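Local coordinates for vacuolar aminopeptidase 1 (Saccharomyces cerevisiae, PDB 5JGF), which removes N-terminal amino acids from peptides in the yeast vacuole as a zinc-dependent dodecamer and is itself the major cargo of the cytoplasm-to-vacuole targeting pathway, at residues 132-137 and 158-163; 97-102 and 112-117; 149-154 and 224-229. All blocks are in the same frame, centred on the assembly; numbering follows the deposited sequence.

From the N terminus, contact 2 comes first: residues 97-102 and 112-117 close a loop of nine residues between two neighbouring strands, complete before the others begin. Contact 1 then opens on strand 132-140 and closes at 158-163, in the loop beyond strand 149-154. Contact 3 starts inside that span, on strand 149-154, and closes at the end of helix 216-226, so contacts 1 and 3 cross along the chain. All three reach one six-stranded antiparallel sheet. Contacts 1 and 2 meet where C161 SG packs on I114 CD1 and I134 CD1 on L99 CD1; contacts 1 and 3 use adjacent strands, joined by V153 N to G136 O, while contacts 2 and 3 do not touch.

Contact 1 of 3, residues 132-137 and 158-163; sequences LGIGGR and LPVCRI
L132 and C161 grip each other through two backbone hydrogen bonds. L132 N donates to C161 O at 2.9 Å, and C161 N answers to L132 O at 3.0 Å, the second bond being the straighter, with an angle of 171° at the hydrogen. The C161 donor lies in the plane of the L132 carbonyl, whereas the L132 donor is tilted by about 30° from that of C161. V160 N comes just as near to L132 O, but its N-H points too poorly to bond.

V160 and C161 thus both face L132, which makes a classic beta bulge on an isolated antiparallel bridge. Through it the irregular segment 158-163 is laid against the beginning of strand 132-140, whose G133 and G135 pair on the other side with strand 233-242.

Apolar contacts extend from the bulge in two directions. I134 CG2 meets V160 CG2 at 3.7 Å, the two side chains crossing at about a right angle; with chi1 at -55°, CG2 is the V160 methyl that faces I134, while V160 CG1 stays slightly farther, 4.1 Å from I134 CG2. At the other end, L132 CD1 reaches both CG1 and CD1 of I163, each at 4.1 Å. Between these, L132 CB lies 4.1 Å from C161 CB and 3.4 Å from C161 O.

The same segment also carries charge and subunit contacts. R162 NH2 forms a salt bridge with D129 and hydrogen-bonds R441 O and S436 OG of a neighbouring subunit, on which P159 and V160 also pack, against F257 and I251 respectively.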
loop_
_atom_site.group_PDB
_atom_site.type_symbol
_atom_site.label_atom_id
_atom_site.label_comp_id
_atom_site.label_asym_id
_atom_site.label_seq_id
_atom_site.Cartn_x
_atom_site.Cartn_y
_atom_site.Cartn_z
ATOM N N LEU D 132 4.356 37.661 20.718
ATOM C CA LEU D 132 4.117 37.122 22.052
ATOM C C LEU D 132 4.738 37.889 23.212
ATOM O O LEU D 132 5.942 38.143 23.232
ATOM C CB LEU D 132 4.604 35.672 22.118
ATOM C CG LEU D 132 4.052 34.720 21.050
ATOM C CD1 LEU D 132 4.631 33.323 21.271
ATOM C CD2 LEU D 132 2.522 34.685 21.114
ATOM N N GLY D 133 3.901 38.240 24.183
ATOM C CA GLY D 133 4.384 38.929 25.362
ATOM C C GLY D 133 4.578 37.869 26.428
ATOM O O GLY D 133 4.227 36.703 26.223
ATOM N N ILE D 134 5.143 38.253 27.566
ATOM C CA ILE D 134 5.355 37.309 28.652
ATOM C C ILE D 134 4.751 37.899 29.918
ATOM O O ILE D 134 4.764 39.113 30.112
ATOM C CB ILE D 134 6.862 37.017 28.858
ATOM C CG1 ILE D 134 7.045 35.928 29.917
ATOM C CG2 ILE D 134 7.607 38.306 29.239
ATOM C CD1 ILE D 134 8.465 35.364 29.975
ATOM N N GLY D 135 4.198 37.046 30.767
ATOM C CA GLY D 135 3.592 37.546 31.986
ATOM C C GLY D 135 3.166 36.426 32.899
ATOM O O GLY D 135 3.160 35.260 32.507
ATOM N N GLY D 136 2.803 36.778 34.125
ATOM C CA GLY D 136 2.385 35.760 35.062
ATOM C C GLY D 136 2.761 36.081 36.489
ATOM O O GLY D 136 2.979 37.242 36.848
ATOM N N ARG D 137 2.858 35.034 37.299
ATOM C CA ARG D 137 3.170 35.170 38.713
ATOM C C ARG D 137 4.627 34.913 39.072
ATOM O O ARG D 137 5.232 33.938 38.622
ATOM C CB ARG D 137 2.277 34.214 39.506
ATOM C CG ARG D 137 2.408 34.317 41.014
ATOM C CD ARG D 137 1.532 33.275 41.692
ATOM N NE ARG D 137 1.323 33.582 43.101
ATOM C CZ ARG D 137 0.599 32.840 43.931
ATOM N NH1 ARG D 137 0.465 33.205 45.199
ATOM N NH2 ARG D 137 0.012 31.734 43.499
ATOM N N LEU D 158 5.189 45.115 24.914
ATOM C CA LEU D 158 6.393 44.527 24.337
ATOM C C LEU D 158 6.285 43.032 24.055
ATOM O O LEU D 158 6.073 42.235 24.970
ATOM C CB LEU D 158 7.608 44.762 25.248
ATOM C CG LEU D 158 8.915 44.117 24.759
ATOM C CD1 LEU D 158 9.365 44.787 23.463
ATOM C CD2 LEU D 158 9.998 44.245 25.817
ATOM N N PRO D 159 6.399 42.636 22.777
ATOM C CA PRO D 159 6.326 41.210 22.449
ATOM C C PRO D 159 7.769 40.713 22.537
ATOM O O PRO D 159 8.582 40.975 21.649
ATOM C CB PRO D 159 5.777 41.208 21.026
ATOM C CG PRO D 159 6.368 42.449 20.438
ATOM C CD PRO D 159 6.280 43.469 21.563
ATOM N N VAL D 160 8.091 40.024 23.626
ATOM C CA VAL D 160 9.448 39.528 23.843
ATOM C C VAL D 160 9.802 38.281 23.033
ATOM O O VAL D 160 10.979 38.004 22.810
ATOM C CB VAL D 160 9.696 39.207 25.344
ATOM C CG1 VAL D 160 9.384 40.435 26.206
ATOM C CG2 VAL D 160 8.839 38.016 25.782
ATOM N N CYS D 161 8.782 37.541 22.601
ATOM C CA CYS D 161 8.973 36.299 21.851
ATOM C C CYS D 161 8.152 36.236 20.574
ATOM O O CYS D 161 7.206 36.996 20.382
ATOM C CB CYS D 161 8.585 35.085 22.720
ATOM S SG CYS D 161 9.689 34.782 24.094
ATOM N N ARG D 162 8.530 35.301 19.711
ATOM C CA ARG D 162 7.846 35.056 18.451
ATOM C C ARG D 162 8.352 33.708 17.951
ATOM O O ARG D 162 9.557 33.461 17.956
ATOM C CB ARG D 162 8.170 36.158 17.434
ATOM C CG ARG D 162 7.567 35.946 16.041
ATOM C CD ARG D 162 7.860 37.143 15.130
ATOM N NE ARG D 162 7.374 36.971 13.759
ATOM C CZ ARG D 162 7.904 36.129 12.877
ATOM N NH1 ARG D 162 8.942 35.374 13.215
ATOM N NH2 ARG D 162 7.402 36.045 11.653
ATOM N N ILE D 163 7.429 32.834 17.556
ATOM C CA ILE D 163 7.779 31.511 17.038
ATOM C C ILE D 163 7.763 31.688 15.520
ATOM O O ILE D 163 6.701 31.780 14.905
ATOM C CB ILE D 163 6.735 30.460 17.455
ATOM C CG1 ILE D 163 6.523 30.522 18.975
ATOM C CG2 ILE D 163 7.207 29.065 17.037
ATOM C CD1 ILE D 163 5.375 29.672 19.484
#

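Contact 2 of 3, residues 97-102 and 112-117; sequences VKLKPV and GRIAVA
V97 and V116 form the tightest apolar contact between 97-102 and 112-117, with V97 CG1 lying 3.5 Å from V116 CG2 and equally near its CB. V97 turns CG1 anti to its backbone N (chi1 173°), which carries that methyl to V116. Strands 96-99 and 112-119 are neighbours in the six-stranded antiparallel sheet, successive in the chain and joined by a long loop. Further along, the terminal methyls L99 CD1 and I114 CD1 meet at 4.0 Å, and L240 of strand 233-242 packs on V97, L99 and I114 alike.

Around this apolar patch the backbones pair. K98 and A117 make the hydrogen-bonded pair: K98 N donates to A117 O, nearly in line with the carbonyl, and A117 N returns a bond of 2.7 Å to K98 O. L99 and V116 are the next, non-hydrogen-bonded pair, and their side chains diverge. Beyond them K100 N donates to A115 O at 3.1 Å, an almost straight bond whose donor is tilted about 30° from the carbonyl plane.

At the polar edge, K98 leads its ammonium group away to D239 and D237 of strand 233-242, its side chain about 10 Å from that of the zinc ligand E299. The K100 chain runs across A115 and the V116 carbonyl, and its ammonium is salt-bridged to E181. N407 ND2 of a different neighbouring subunit from the one that meets R162 hydrogen-bonds V116 O, to which K100 NZ also makes a weak bond of 3.0 Å. One water joins the segments, accepting from K100 NZ at 3.2 Å and V116 N at 2.9 Å.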
loop_
_atom_site.group_PDB
_atom_site.type_symbol
_atom_site.label_atom_id
_atom_site.label_comp_id
_atom_site.label_asym_id
_atom_site.label_seq_id
_atom_site.Cartn_x
_atom_site.Cartn_y
_atom_site.Cartn_z
ATOM N N VAL D 97 0.883 29.189 26.439
ATOM C CA VAL D 97 2.195 28.553 26.365
ATOM C C VAL D 97 2.886 28.875 27.685
ATOM O O VAL D 97 2.931 30.031 28.101
ATOM C CB VAL D 97 3.015 29.106 25.174
ATOM C CG1 VAL D 97 4.429 28.559 25.210
ATOM C CG2 VAL D 97 2.340 28.723 23.866
ATOM N N LYS D 98 3.410 27.848 28.343
ATOM C CA LYS D 98 4.061 28.011 29.643
ATOM C C LYS D 98 5.572 27.872 29.581
ATOM O O LYS D 98 6.085 26.967 28.928
ATOM C CB LYS D 98 3.536 26.950 30.618
ATOM C CG LYS D 98 2.058 27.032 30.951
ATOM C CD LYS D 98 1.799 28.184 31.901
ATOM C CE LYS D 98 0.392 28.139 32.474
ATOM N NZ LYS D 98 0.224 29.216 33.492
ATOM N N LEU D 99 6.296 28.760 30.259
ATOM C CA LEU D 99 7.744 28.614 30.290
ATOM C C LEU D 99 7.990 27.337 31.085
ATOM O O LEU D 99 7.272 27.054 32.043
ATOM C CB LEU D 99 8.414 29.789 31.006
ATOM C CG LEU D 99 8.981 30.891 30.115
ATOM C CD1 LEU D 99 7.841 31.632 29.433
ATOM C CD2 LEU D 99 9.814 31.846 30.955
ATOM N N LYS D 100 8.989 26.560 30.688
ATOM C CA LYS D 100 9.300 25.329 31.401
ATOM C C LYS D 100 9.992 25.663 32.725
ATOM O O LYS D 100 10.473 26.779 32.909
ATOM C CB LYS D 100 10.200 24.441 30.536
ATOM C CG LYS D 100 9.431 23.682 29.457
ATOM C CD LYS D 100 10.361 23.030 28.450
ATOM C CE LYS D 100 9.583 22.143 27.479
ATOM N NZ LYS D 100 10.250 22.126 26.141
ATOM N N PRO D 101 10.020 24.707 33.673
ATOM C CA PRO D 101 10.660 24.905 34.981
ATOM C C PRO D 101 12.054 25.491 34.780
ATOM O O PRO D 101 12.516 26.332 35.554
ATOM C CB PRO D 101 10.679 23.497 35.561
ATOM C CG PRO D 101 9.375 22.950 35.073
ATOM C CD PRO D 101 9.354 23.392 33.615
ATOM N N VAL D 102 12.725 25.025 33.734
ATOM C CA VAL D 102 14.037 25.536 33.360
ATOM C C VAL D 102 13.827 25.959 31.908
ATOM O O VAL D 102 13.740 25.112 31.021
ATOM C CB VAL D 102 15.140 24.449 33.422
ATOM C CG1 VAL D 102 16.464 25.023 32.924
ATOM C CG2 VAL D 102 15.296 23.935 34.848
ATOM N N GLY D 112 18.739 33.798 20.817
ATOM C CA GLY D 112 18.320 33.477 22.164
ATOM C C GLY D 112 16.924 32.893 22.052
ATOM O O GLY D 112 16.076 33.440 21.339
ATOM N N ARG D 113 16.693 31.771 22.726
ATOM C CA ARG D 113 15.394 31.103 22.716
ATOM C C ARG D 113 15.059 30.678 24.142
ATOM O O ARG D 113 15.942 30.617 24.994
ATOM C CB ARG D 113 15.440 29.852 21.829
ATOM C CG ARG D 113 15.676 30.132 20.346
ATOM C CD ARG D 113 15.688 28.842 19.540
ATOM N NE ARG D 113 16.813 27.980 19.897
ATOM C CZ ARG D 113 17.000 26.756 19.412
ATOM N NH1 ARG D 113 16.132 26.246 18.546
ATOM N NH2 ARG D 113 18.052 26.042 19.792
ATOM N N ILE D 114 13.785 30.406 24.405
ATOM C CA ILE D 114 13.378 29.946 25.727
ATOM C C ILE D 114 12.596 28.649 25.581
ATOM O O ILE D 114 11.790 28.499 24.664
ATOM C CB ILE D 114 12.496 30.979 26.478
ATOM C CG1 ILE D 114 11.328 31.423 25.598
ATOM C CG2 ILE D 114 13.349 32.167 26.914
ATOM C CD1 ILE D 114 10.321 32.303 26.328
ATOM N N ALA D 115 12.852 27.711 26.484
ATOM C CA ALA D 115 12.167 26.426 26.462
ATOM C C ALA D 115 10.775 26.608 27.059
ATOM O O ALA D 115 10.628 27.141 28.161
ATOM C CB ALA D 115 12.960 25.403 27.261
ATOM N N VAL D 116 9.758 26.167 26.327
ATOM C CA VAL D 116 8.376 26.305 26.771
ATOM C C VAL D 116 7.576 25.037 26.503
ATOM O O VAL D 116 8.041 24.132 25.809
ATOM C CB VAL D 116 7.672 27.482 26.047
ATOM C CG1 VAL D 116 8.425 28.782 26.307
ATOM C CG2 VAL D 116 7.605 27.208 24.546
ATOM N N ALA D 117 6.366 24.987 27.049
ATOM C CA ALA D 117 5.485 23.839 26.870
ATOM C C ALA D 117 4.068 24.333 26.604
ATOM O O ALA D 117 3.675 25.406 27.066
ATOM C CB ALA D 117 5.509 22.959 28.115
HETATM O O HOH W 1 10.499 24.510 24.069
#

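Contact 3 of 3, residues 149-154 and 224-229; sequences KSALVD and KLAGVE
V153 meets L225 and A226 where strand 149-154, an outermost strand of the antiparallel sheet within this chain, passes the C-terminal end of helix 216-226. Its CB points at the helix and lies 4.0 Å from both CB and CD1 of L225. From there CG1, set anti to the carbonyl carbon (chi1 -65°), reaches on to the next residue of the helix: it comes within 3.8 Å of L225 CB and 3.7 Å of A226 CB, and equally near A226 N, so that this one methyl rests against two successive helical residues. Two residues back along the strand, A151 CB meets the same A226 methyl at 4.0 Å. L138 of the neighbouring strand backs both V153 and A226.

The helix stops directly after this contact in a Schellman motif, with G227 as its C-prime residue at positive phi and a weak bond from G227 N to K224 O.

The side chains that meet are all aliphatic, and two of the four are alanine methyls. A single water donates to L225 O at 2.7 Å and to L152 O at 3.3 Å, which suggests that these two segments are held mainly by apolar packing, with one water bridging two backbone carbonyls.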
loop_
_atom_site.group_PDB
_atom_site.type_symbol
_atom_site.label_atom_id
_atom_site.label_comp_id
_atom_site.label_asym_id
_atom_site.label_seq_id
_atom_site.Cartn_x
_atom_site.Cartn_y
_atom_site.Cartn_z
ATOM N N LYS D 149 6.610 36.305 48.962
ATOM C CA LYS D 149 5.545 37.149 48.439
ATOM C C LYS D 149 5.313 36.865 46.963
ATOM O O LYS D 149 6.127 36.214 46.309
ATOM C CB LYS D 149 5.890 38.627 48.636
ATOM C CG LYS D 149 5.889 39.077 50.095
ATOM C CD LYS D 149 6.275 40.545 50.220
ATOM C CE LYS D 149 6.277 40.995 51.681
ATOM N NZ LYS D 149 6.663 42.434 51.817
ATOM N N SER D 150 4.195 37.358 46.448
ATOM C CA SER D 150 3.848 37.162 45.050
ATOM C C SER D 150 3.693 38.488 44.319
ATOM O O SER D 150 3.267 39.489 44.894
ATOM C CB SER D 150 2.546 36.364 44.946
ATOM O OG SER D 150 2.094 36.301 43.607
ATOM N N ALA D 151 4.052 38.488 43.043
ATOM C CA ALA D 151 3.937 39.674 42.217
ATOM C C ALA D 151 3.539 39.225 40.823
ATOM O O ALA D 151 3.930 38.147 40.376
ATOM C CB ALA D 151 5.266 40.416 42.168
ATOM N N LEU D 152 2.743 40.045 40.150
ATOM C CA LEU D 152 2.312 39.739 38.794
ATOM C C LEU D 152 3.048 40.667 37.842
ATOM O O LEU D 152 3.200 41.860 38.121
ATOM C CB LEU D 152 0.803 39.945 38.661
ATOM C CG LEU D 152 -0.093 38.700 38.691
ATOM C CD1 LEU D 152 0.395 37.681 39.714
ATOM C CD2 LEU D 152 -1.510 39.142 38.983
ATOM N N VAL D 153 3.520 40.117 36.728
ATOM C CA VAL D 153 4.233 40.906 35.731
ATOM C C VAL D 153 3.589 40.724 34.360
ATOM O O VAL D 153 2.875 39.749 34.127
ATOM C CB VAL D 153 5.725 40.517 35.674
ATOM C CG1 VAL D 153 6.402 40.886 36.992
ATOM C CG2 VAL D 153 5.870 39.023 35.407
ATOM N N ASP D 154 3.844 41.667 33.460
ATOM C CA ASP D 154 3.258 41.636 32.126
ATOM C C ASP D 154 4.090 42.537 31.217
ATOM O O ASP D 154 4.219 43.733 31.476
ATOM C CB ASP D 154 1.818 42.145 32.218
ATOM C CG ASP D 154 1.128 42.219 30.876
ATOM O OD1 ASP D 154 0.014 42.789 30.823
ATOM O OD2 ASP D 154 1.682 41.710 29.881
ATOM N N LYS D 224 12.791 43.524 37.127
ATOM C CA LYS D 224 12.571 44.948 36.896
ATOM C C LYS D 224 11.074 45.254 36.819
ATOM O O LYS D 224 10.601 46.230 37.401
ATOM C CB LYS D 224 13.253 45.381 35.595
ATOM C CG LYS D 224 13.020 46.842 35.234
ATOM C CD LYS D 224 13.617 47.182 33.871
ATOM C CE LYS D 224 13.283 48.614 33.482
ATOM N NZ LYS D 224 13.805 48.988 32.134
ATOM N N LEU D 225 10.330 44.416 36.100
ATOM C CA LEU D 225 8.888 44.609 35.969
ATOM C C LEU D 225 8.189 44.557 37.326
ATOM O O LEU D 225 7.274 45.338 37.593
ATOM C CB LEU D 225 8.278 43.540 35.058
ATOM C CG LEU D 225 8.625 43.559 33.566
ATOM C CD1 LEU D 225 7.915 42.406 32.869
ATOM C CD2 LEU D 225 8.203 44.884 32.954
ATOM N N ALA D 226 8.625 43.637 38.179
ATOM C CA ALA D 226 8.028 43.469 39.499
ATOM C C ALA D 226 8.580 44.455 40.524
ATOM O O ALA D 226 7.954 44.699 41.557
ATOM C CB ALA D 226 8.248 42.041 39.986
ATOM N N GLY D 227 9.750 45.016 40.240
ATOM C CA GLY D 227 10.353 45.960 41.161
ATOM C C GLY D 227 11.098 45.281 42.297
ATOM O O GLY D 227 11.081 45.754 43.433
ATOM N N VAL D 228 11.751 44.164 41.996
ATOM C CA VAL D 228 12.512 43.435 43.004
ATOM C C VAL D 228 13.894 43.113 42.453
ATOM O O VAL D 228 14.175 43.364 41.280
ATOM C CB VAL D 228 11.815 42.113 43.400
ATOM C CG1 VAL D 228 10.423 42.400 43.938
ATOM C CG2 VAL D 228 11.746 41.178 42.198
ATOM N N GLU D 229 14.757 42.564 43.301
ATOM C CA GLU D 229 16.104 42.204 42.879
ATOM C C GLU D 229 16.110 40.765 42.373
ATOM O O GLU D 229 15.314 39.943 42.825
ATOM C CB GLU D 229 17.085 42.335 44.048
ATOM C CG GLU D 229 17.175 43.731 44.644
ATOM C CD GLU D 229 17.553 44.778 43.617
ATOM O OE1 GLU D 229 18.562 44.579 42.908
ATOM O OE2 GLU D 229 16.845 45.802 43.522
HETATM O O HOH W 2 4.654 44.796 37.772
#